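Local coordinates for UPF0303 protein YBR137W (Saccharomyces cerevisiae, PDB 4CLC) that is of unknown function but belongs to the UPF0303 family and is related in sequence to the haem-degrading protein HbpS, at residues Val59-Ser64 with Phe72-Tyr77; Gly129-Ile134 with Cys145-Gly150. One frame throughout, in Å; residues are numbered along the deposited sequence.

Contact 1. Residues Val59-Ser64 with Phe72-Tyr77; sequences VAIDIS and FRTVTY
Asp62 and Arg73 face each other as a non-hydrogen-bonded pair, and their side chains meet in a buried salt bridge. Two of the guanidinium nitrogens, NE and NH2, go side-on to a single oxygen: Arg73 NE reaches Asp62 OD2 at 2.5 Å, on the anti lone pair of that oxygen, while Arg73 NH2, 2.7 Å from Asp62 OD2, comes from above the carboxylate plane. Bends at chi2 (75°) and chi3 (65°) fold the arginine chain back over the partner strand, with Arg73 CD 3.2 Å from Ile61 O. This is a beta hairpin, its strands 60-64 and 72-75 antiparallel at 178°, and Ile61 with Thr74 and Ile63 with Phe72 form its hydrogen-bonded pairs. On the other face from the salt bridge, Ile61 and Thr74 lie side by side, Ile61 CB 3.9 Å from Thr74 CG2; Ile63 CB rests 4.0 Å from Phe72 CB. Ile61 CD1 continues to Thr76 CG2; the OG1 of that threonine accepts a weak bond from Val59 N, its stronger partner being Lys57 O. Further out, Asp85 pairs with Arg73 NH1, a second partner of that guanidinium. Helix 36-53 backs Ile61 and Ile63, and another protein chain hydrogen-bonds to the backbone of Arg73.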
ATOM      1  N   VAL D  59      16.339 -25.290 -16.841  1.00 42.92           N
ATOM      2  CA  VAL D  59      16.803 -24.897 -15.529  1.00 39.41           C
ATOM      3  C   VAL D  59      17.271 -23.457 -15.561  1.00 39.24           C
ATOM      4  O   VAL D  59      17.876 -23.023 -16.535  1.00 38.66           O
ATOM      5  CB  VAL D  59      17.921 -25.836 -15.042  1.00 38.66           C
ATOM      6  CG1 VAL D  59      18.630 -25.269 -13.854  1.00 38.66           C
ATOM      7  CG2 VAL D  59      17.335 -27.167 -14.693  1.00 39.18           C
ATOM      8  N   ALA D  60      16.952 -22.713 -14.504  1.00 38.66           N
ATOM      9  CA  ALA D  60      17.323 -21.313 -14.412  1.00 38.66           C
ATOM     10  C   ALA D  60      18.494 -21.183 -13.447  1.00 41.39           C
ATOM     11  O   ALA D  60      18.517 -21.825 -12.411  1.00 43.91           O
ATOM     12  CB  ALA D  60      16.146 -20.472 -13.978  1.00 38.66           C
ATOM     13  N   ILE D  61      19.473 -20.365 -13.807  1.00 38.66           N
ATOM     14  CA  ILE D  61      20.677 -20.195 -13.015  1.00 38.66           C
ATOM     15  C   ILE D  61      20.926 -18.719 -12.724  1.00 38.66           C
ATOM     16  O   ILE D  61      20.992 -17.930 -13.650  1.00 42.62           O
ATOM     17  CB  ILE D  61      21.897 -20.791 -13.746  1.00 38.66           C
ATOM     18  CG1 ILE D  61      21.685 -22.281 -13.998  1.00 38.66           C
ATOM     19  CG2 ILE D  61      23.167 -20.549 -12.970  1.00 38.66           C
ATOM     20  CD1 ILE D  61      22.674 -22.865 -14.966  1.00 42.74           C
ATOM     21  N   ASP D  62      21.071 -18.345 -11.452  1.00 38.66           N
ATOM     22  CA  ASP D  62      21.321 -16.953 -11.103  1.00 38.66           C
ATOM     23  C   ASP D  62      22.617 -16.741 -10.291  1.00 44.39           C
ATOM     24  O   ASP D  62      23.006 -17.571  -9.465  1.00 44.82           O
ATOM     25  CB  ASP D  62      20.122 -16.386 -10.330  1.00 38.66           C
ATOM     26  CG  ASP D  62      20.221 -14.869 -10.107  1.00 42.72           C
ATOM     27  OD1 ASP D  62      20.802 -14.446  -9.082  1.00 38.66           O
ATOM     28  OD2 ASP D  62      19.701 -14.102 -10.960  1.00 40.31           O
ATOM     29  N   ILE D  63      23.294 -15.626 -10.526  1.00 38.66           N
ATOM     30  CA  ILE D  63      24.324 -15.191  -9.594  1.00 41.78           C
ATOM     31  C   ILE D  63      24.055 -13.732  -9.292  1.00 41.59           C
ATOM     32  O   ILE D  63      24.074 -12.903 -10.198  1.00 43.20           O
ATOM     33  CB  ILE D  63      25.756 -15.374 -10.147  1.00 41.01           C
ATOM     34  CG1 ILE D  63      26.012 -16.844 -10.468  1.00 39.86           C
ATOM     35  CG2 ILE D  63      26.797 -14.851  -9.156  1.00 38.66           C
ATOM     36  CD1 ILE D  63      27.358 -17.097 -11.096  1.00 38.66           C
ATOM     37  N   SER D  64      23.777 -13.420  -8.028  1.00 38.66           N
ATOM     38  CA  SER D  64      23.481 -12.060  -7.634  1.00 38.66           C
ATOM     39  C   SER D  64      24.294 -11.675  -6.417  1.00 38.66           C
ATOM     40  O   SER D  64      24.782 -12.525  -5.687  1.00 43.20           O
ATOM     41  CB  SER D  64      21.992 -11.890  -7.349  1.00 38.66           C
ATOM     42  OG  SER D  64      21.207 -12.087  -8.514  1.00 38.66           O
ATOM     43  N   PHE D  72      24.689 -12.494 -13.333  1.00 42.88           N
ATOM     44  CA  PHE D  72      24.514 -13.583 -14.296  1.00 38.66           C
ATOM     45  C   PHE D  72      23.149 -14.189 -14.248  1.00 39.62           C
ATOM     46  O   PHE D  72      22.622 -14.439 -13.179  1.00 44.00           O
ATOM     47  CB  PHE D  72      25.521 -14.714 -14.053  1.00 41.91           C
ATOM     48  CG  PHE D  72      25.479 -15.786 -15.103  1.00 38.66           C
ATOM     49  CD1 PHE D  72      26.220 -15.667 -16.256  1.00 38.66           C
ATOM     50  CD2 PHE D  72      24.688 -16.908 -14.943  1.00 44.20           C
ATOM     51  CE1 PHE D  72      26.174 -16.644 -17.235  1.00 38.66           C
ATOM     52  CE2 PHE D  72      24.642 -17.895 -15.916  1.00 39.32           C
ATOM     53  CZ  PHE D  72      25.387 -17.755 -17.065  1.00 41.55           C
ATOM     54  N   ARG D  73      22.590 -14.475 -15.409  1.00 39.94           N
ATOM     55  CA  ARG D  73      21.362 -15.245 -15.464  1.00 39.77           C
ATOM     56  C   ARG D  73      21.313 -16.008 -16.778  1.00 38.75           C
ATOM     57  O   ARG D  73      21.762 -15.502 -17.807  1.00 42.87           O
ATOM     58  CB  ARG D  73      20.145 -14.336 -15.309  1.00 38.66           C
ATOM     59  CG  ARG D  73      18.834 -15.065 -15.387  1.00 38.66           C
ATOM     60  CD  ARG D  73      18.558 -15.845 -14.114  1.00 43.18           C
ATOM     61  NE  ARG D  73      18.376 -14.970 -12.951  1.00 41.86           N
ATOM     62  CZ  ARG D  73      17.242 -14.338 -12.669  1.00 38.66           C
ATOM     63  NH1 ARG D  73      16.190 -14.468 -13.466  1.00 38.66           N
ATOM     64  NH2 ARG D  73      17.171 -13.574 -11.589  1.00 38.68           N
ATOM     65  N   THR D  74      20.791 -17.226 -16.742  1.00 38.66           N
ATOM     66  CA  THR D  74      20.599 -17.985 -17.967  1.00 38.66           C
ATOM     67  C   THR D  74      19.515 -19.027 -17.806  1.00 38.66           C
ATOM     68  O   THR D  74      19.062 -19.322 -16.717  1.00 39.70           O
ATOM     69  CB  THR D  74      21.888 -18.687 -18.454  1.00 38.66           C
ATOM     70  OG1 THR D  74      21.661 -19.216 -19.759  1.00 38.66           O
ATOM     71  CG2 THR D  74      22.269 -19.814 -17.544  1.00 38.66           C
ATOM     72  N   VAL D  75      19.085 -19.561 -18.927  1.00 38.66           N
ATOM     73  CA  VAL D  75      18.043 -20.546 -18.957  1.00 38.75           C
ATOM     74  C   VAL D  75      18.655 -21.729 -19.726  1.00 42.79           C
ATOM     75  O   VAL D  75      19.231 -21.521 -20.795  1.00 51.35           O
ATOM     76  CB  VAL D  75      16.770 -19.925 -19.598  1.00 38.66           C
ATOM     77  CG1 VAL D  75      16.150 -20.815 -20.649  1.00 42.08           C
ATOM     78  CG2 VAL D  75      15.779 -19.534 -18.527  1.00 38.66           C
ATOM     79  N   THR D  76      18.603 -22.946 -19.176  1.00 39.47           N
ATOM     80  CA  THR D  76      19.436 -24.056 -19.706  1.00 43.61           C
ATOM     81  C   THR D  76      18.852 -24.803 -20.892  1.00 44.79           C
ATOM     82  O   THR D  76      19.552 -25.577 -21.548  1.00 43.81           O
ATOM     83  CB  THR D  76      19.738 -25.147 -18.649  1.00 39.47           C
ATOM     84  OG1 THR D  76      18.510 -25.724 -18.186  1.00 45.26           O
ATOM     85  CG2 THR D  76      20.523 -24.587 -17.486  1.00 44.38           C
ATOM     86  N   TYR D  77      17.580 -24.557 -21.173  1.00 41.92           N
ATOM     87  CA  TYR D  77      16.872 -25.316 -22.186  1.00 42.28           C
ATOM     88  C   TYR D  77      15.486 -24.720 -22.333  1.00 44.73           C
ATOM     89  O   TYR D  77      15.045 -23.955 -21.471  1.00 42.71           O
ATOM     90  CB  TYR D  77      16.789 -26.785 -21.785  1.00 47.14           C
ATOM     91  CG  TYR D  77      16.470 -27.753 -22.897  1.00 50.67           C
ATOM     92  CD1 TYR D  77      17.469 -28.217 -23.739  1.00 53.64           C
ATOM     93  CD2 TYR D  77      15.185 -28.231 -23.082  1.00 49.05           C
ATOM     94  CE1 TYR D  77      17.200 -29.110 -24.741  1.00 48.77           C
ATOM     95  CE2 TYR D  77      14.908 -29.124 -24.092  1.00 56.64           C
ATOM     96  CZ  TYR D  77      15.930 -29.564 -24.914  1.00 54.89           C
ATOM     97  OH  TYR D  77      15.685 -30.462 -25.921  1.00 61.71           O
TER

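Contact 2. Residues Gly129-Ile134 with Cys145-Gly150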
ATOM      1  N   GLY D 129      15.179 -26.177  -1.876  1.00 45.29           N
ATOM      2  CA  GLY D 129      16.604 -25.983  -2.069  1.00 44.81           C
ATOM      3  C   GLY D 129      16.989 -25.443  -3.441  1.00 44.12           C
ATOM      4  O   GLY D 129      16.167 -25.359  -4.345  1.00 40.52           O
ATOM      5  N   GLY D 130      18.279 -25.183  -3.619  1.00 45.52           N
ATOM      6  CA  GLY D 130      18.801 -24.597  -4.848  1.00 45.97           C
ATOM      7  C   GLY D 130      19.469 -23.230  -4.778  1.00 48.02           C
ATOM      8  O   GLY D 130      20.098 -22.813  -5.746  1.00 46.71           O
ATOM      9  N   ALA D 131      19.387 -22.562  -3.628  1.00 46.19           N
ATOM     10  CA  ALA D 131      20.075 -21.299  -3.423  1.00 39.95           C
ATOM     11  C   ALA D 131      21.222 -21.496  -2.467  1.00 46.19           C
ATOM     12  O   ALA D 131      21.006 -21.709  -1.280  1.00 50.03           O
ATOM     13  CB  ALA D 131      19.131 -20.249  -2.882  1.00 42.72           C
ATOM     14  N   VAL D 132      22.440 -21.404  -2.976  1.00 38.66           N
ATOM     15  CA  VAL D 132      23.611 -21.587  -2.149  1.00 38.66           C
ATOM     16  C   VAL D 132      24.429 -20.310  -2.147  1.00 38.66           C
ATOM     17  O   VAL D 132      24.773 -19.781  -3.195  1.00 38.66           O
ATOM     18  CB  VAL D 132      24.473 -22.782  -2.650  1.00 41.23           C
ATOM     19  CG1 VAL D 132      25.791 -22.854  -1.903  1.00 38.66           C
ATOM     20  CG2 VAL D 132      23.709 -24.078  -2.508  1.00 38.66           C
ATOM     21  N   LEU D 133      24.722 -19.798  -0.965  1.00 38.66           N
ATOM     22  CA  LEU D 133      25.583 -18.650  -0.856  1.00 38.66           C
ATOM     23  C   LEU D 133      26.970 -18.974  -1.391  1.00 46.65           C
ATOM     24  O   LEU D 133      27.412 -20.122  -1.336  1.00 50.44           O
ATOM     25  CB  LEU D 133      25.673 -18.178   0.594  1.00 40.83           C
ATOM     26  CG  LEU D 133      24.380 -17.665   1.215  1.00 38.96           C
ATOM     27  CD1 LEU D 133      24.564 -17.463   2.705  1.00 42.91           C
ATOM     28  CD2 LEU D 133      23.978 -16.382   0.562  1.00 40.14           C
ATOM     29  N   ILE D 134      27.640 -17.952  -1.923  1.00 47.52           N
ATOM     30  CA  ILE D 134      29.027 -18.045  -2.333  1.00 47.67           C
ATOM     31  C   ILE D 134      29.888 -17.372  -1.278  1.00 49.39           C
ATOM     32  O   ILE D 134      29.909 -16.143  -1.176  1.00 46.25           O
ATOM     33  CB  ILE D 134      29.281 -17.366  -3.694  1.00 44.45           C
ATOM     34  CG1 ILE D 134      28.396 -17.955  -4.785  1.00 38.80           C
ATOM     35  CG2 ILE D 134      30.745 -17.497  -4.083  1.00 49.80           C
ATOM     36  CD1 ILE D 134      28.639 -17.322  -6.135  1.00 38.66           C
ATOM     37  N   CYS D 145      25.278 -15.027  -3.995  1.00 38.66           N
ATOM     38  CA  CYS D 145      24.447 -16.190  -3.830  1.00 38.66           C
ATOM     39  C   CYS D 145      24.224 -16.820  -5.212  1.00 43.44           C
ATOM     40  O   CYS D 145      23.924 -16.127  -6.195  1.00 42.40           O
ATOM     41  CB  CYS D 145      23.132 -15.807  -3.142  1.00 38.66           C
ATOM     42  SG  CYS D 145      21.890 -17.121  -2.979  1.00 52.05           S
ATOM     43  N   LEU D 146      24.403 -18.134  -5.282  1.00 38.66           N
ATOM     44  CA  LEU D 146      24.145 -18.892  -6.487  1.00 38.66           C
ATOM     45  C   LEU D 146      22.805 -19.586  -6.339  1.00 38.66           C
ATOM     46  O   LEU D 146      22.561 -20.216  -5.326  1.00 42.89           O
ATOM     47  CB  LEU D 146      25.271 -19.895  -6.722  1.00 40.23           C
ATOM     48  CG  LEU D 146      25.023 -21.146  -7.551  1.00 38.66           C
ATOM     49  CD1 LEU D 146      24.622 -20.761  -8.940  1.00 42.59           C
ATOM     50  CD2 LEU D 146      26.286 -21.932  -7.578  1.00 40.87           C
ATOM     51  N   THR D 147      21.932 -19.458  -7.330  1.00 38.66           N
ATOM     52  CA  THR D 147      20.594 -20.005  -7.216  1.00 38.66           C
ATOM     53  C   THR D 147      20.179 -20.742  -8.471  1.00 44.58           C
ATOM     54  O   THR D 147      20.196 -20.179  -9.566  1.00 43.11           O
ATOM     55  CB  THR D 147      19.548 -18.925  -6.941  1.00 38.66           C
ATOM     56  OG1 THR D 147      19.875 -18.215  -5.746  1.00 38.66           O
ATOM     57  CG2 THR D 147      18.190 -19.558  -6.786  1.00 40.94           C
ATOM     58  N   ILE D 148      19.793 -22.005  -8.300  1.00 41.48           N
ATOM     59  CA  ILE D 148      19.402 -22.844  -9.409  1.00 38.66           C
ATOM     60  C   ILE D 148      17.948 -23.193  -9.219  1.00 42.62           C
ATOM     61  O   ILE D 148      17.463 -23.266  -8.086  1.00 48.08           O
ATOM     62  CB  ILE D 148      20.282 -24.097  -9.485  1.00 40.88           C
ATOM     63  CG1 ILE D 148      21.742 -23.685  -9.681  1.00 40.22           C
ATOM     64  CG2 ILE D 148      19.851 -25.006 -10.604  1.00 38.66           C
ATOM     65  CD1 ILE D 148      22.695 -24.834  -9.747  1.00 41.06           C
ATOM     66  N   SER D 149      17.234 -23.365 -10.319  1.00 38.66           N
ATOM     67  CA  SER D 149      15.819 -23.668 -10.252  1.00 42.49           C
ATOM     68  C   SER D 149      15.378 -24.513 -11.433  1.00 45.01           C
ATOM     69  O   SER D 149      15.812 -24.280 -12.544  1.00 50.24           O
ATOM     70  CB  SER D 149      14.999 -22.377 -10.207  1.00 40.75           C
ATOM     71  OG  SER D 149      13.780 -22.520 -10.924  1.00 39.93           O
ATOM     72  N   GLY D 150      14.447 -25.429 -11.196  1.00 46.89           N
ATOM     73  CA  GLY D 150      13.870 -26.254 -12.239  1.00 45.00           C
ATOM     74  C   GLY D 150      14.138 -27.745 -12.182  1.00 49.77           C
ATOM     75  O   GLY D 150      13.488 -28.518 -12.898  1.00 51.74           O
TER
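Ala131 opposite Thr147 and Leu133 opposite Cys145, both non-hydrogen-bonded pairs, bracket the hydrogen-bonded pair Val132-Leu146 in an antiparallel hairpin whose strands are inclined at 159°, with Val132 N giving to Leu146 O at 2.6 Å, Leu146 N returning a bond to Val132 O, and Ile148 N reaching Gly130 O at 2.7 Å.

Thr147 turns both branches of its fork to the Ala131 methyl: its OG1 stands 3.6 Å from Ala131 CB, and its CG2, set anti to the backbone N, lies 4.1 Å from the same methyl. A glycine in place of Thr147 would probably leave the Ala131 methyl without its cross-strand neighbour and open a gap toward Lys92. Further along this face, Leu133 CD2 packs on Cys145 CB at 3.8 Å, while Cys145 SG reaches back toward Ala131 CB. On the reverse face, Ile134 CG1 slants across to Leu146 CB, 4.2 Å away. Gly130 turns the chain into the strand at a positive phi of 117°; a CB there would run into Ile148 O and, at these backbone angles, would also be jammed against the carbonyl O of Gly129, so glycine suits the site twice over.

Lys91 NZ ties the two segments together where the hairpin opens, donating to both Gly129 O and Ile148 O. Helices cover both faces of the hairpin: helix 84-98 lies on Ala131, Leu133 and Thr147, helices 153-168 and 36-53 lie on Leu146 and Ile148, and strand 60-64 adjoins strand 144-149 in the same sheet.

Contacts 1 and 2 are two successive hairpins joined edge to edge in one mixed sheet, their centres about 10 Å apart. The seam is antiparallel: Ala60 N lies 2.8 Å from Ser149 O and Asp62 N 2.8 Å from Thr147 O, both probable hydrogen bonds, and Val59 CG1 packs 3.5 Å from Ile148 CG2. Helices 84-98 and 36-53 extend across both hairpins, on opposite faces of the sheet. The centre of contact 2 lies about 2 Å from the centre of the chain, that of contact 1 about 11 Å; contact 1 includes strand 70-75, at one edge of the sheet within this chain, where another protein of the assembly docks.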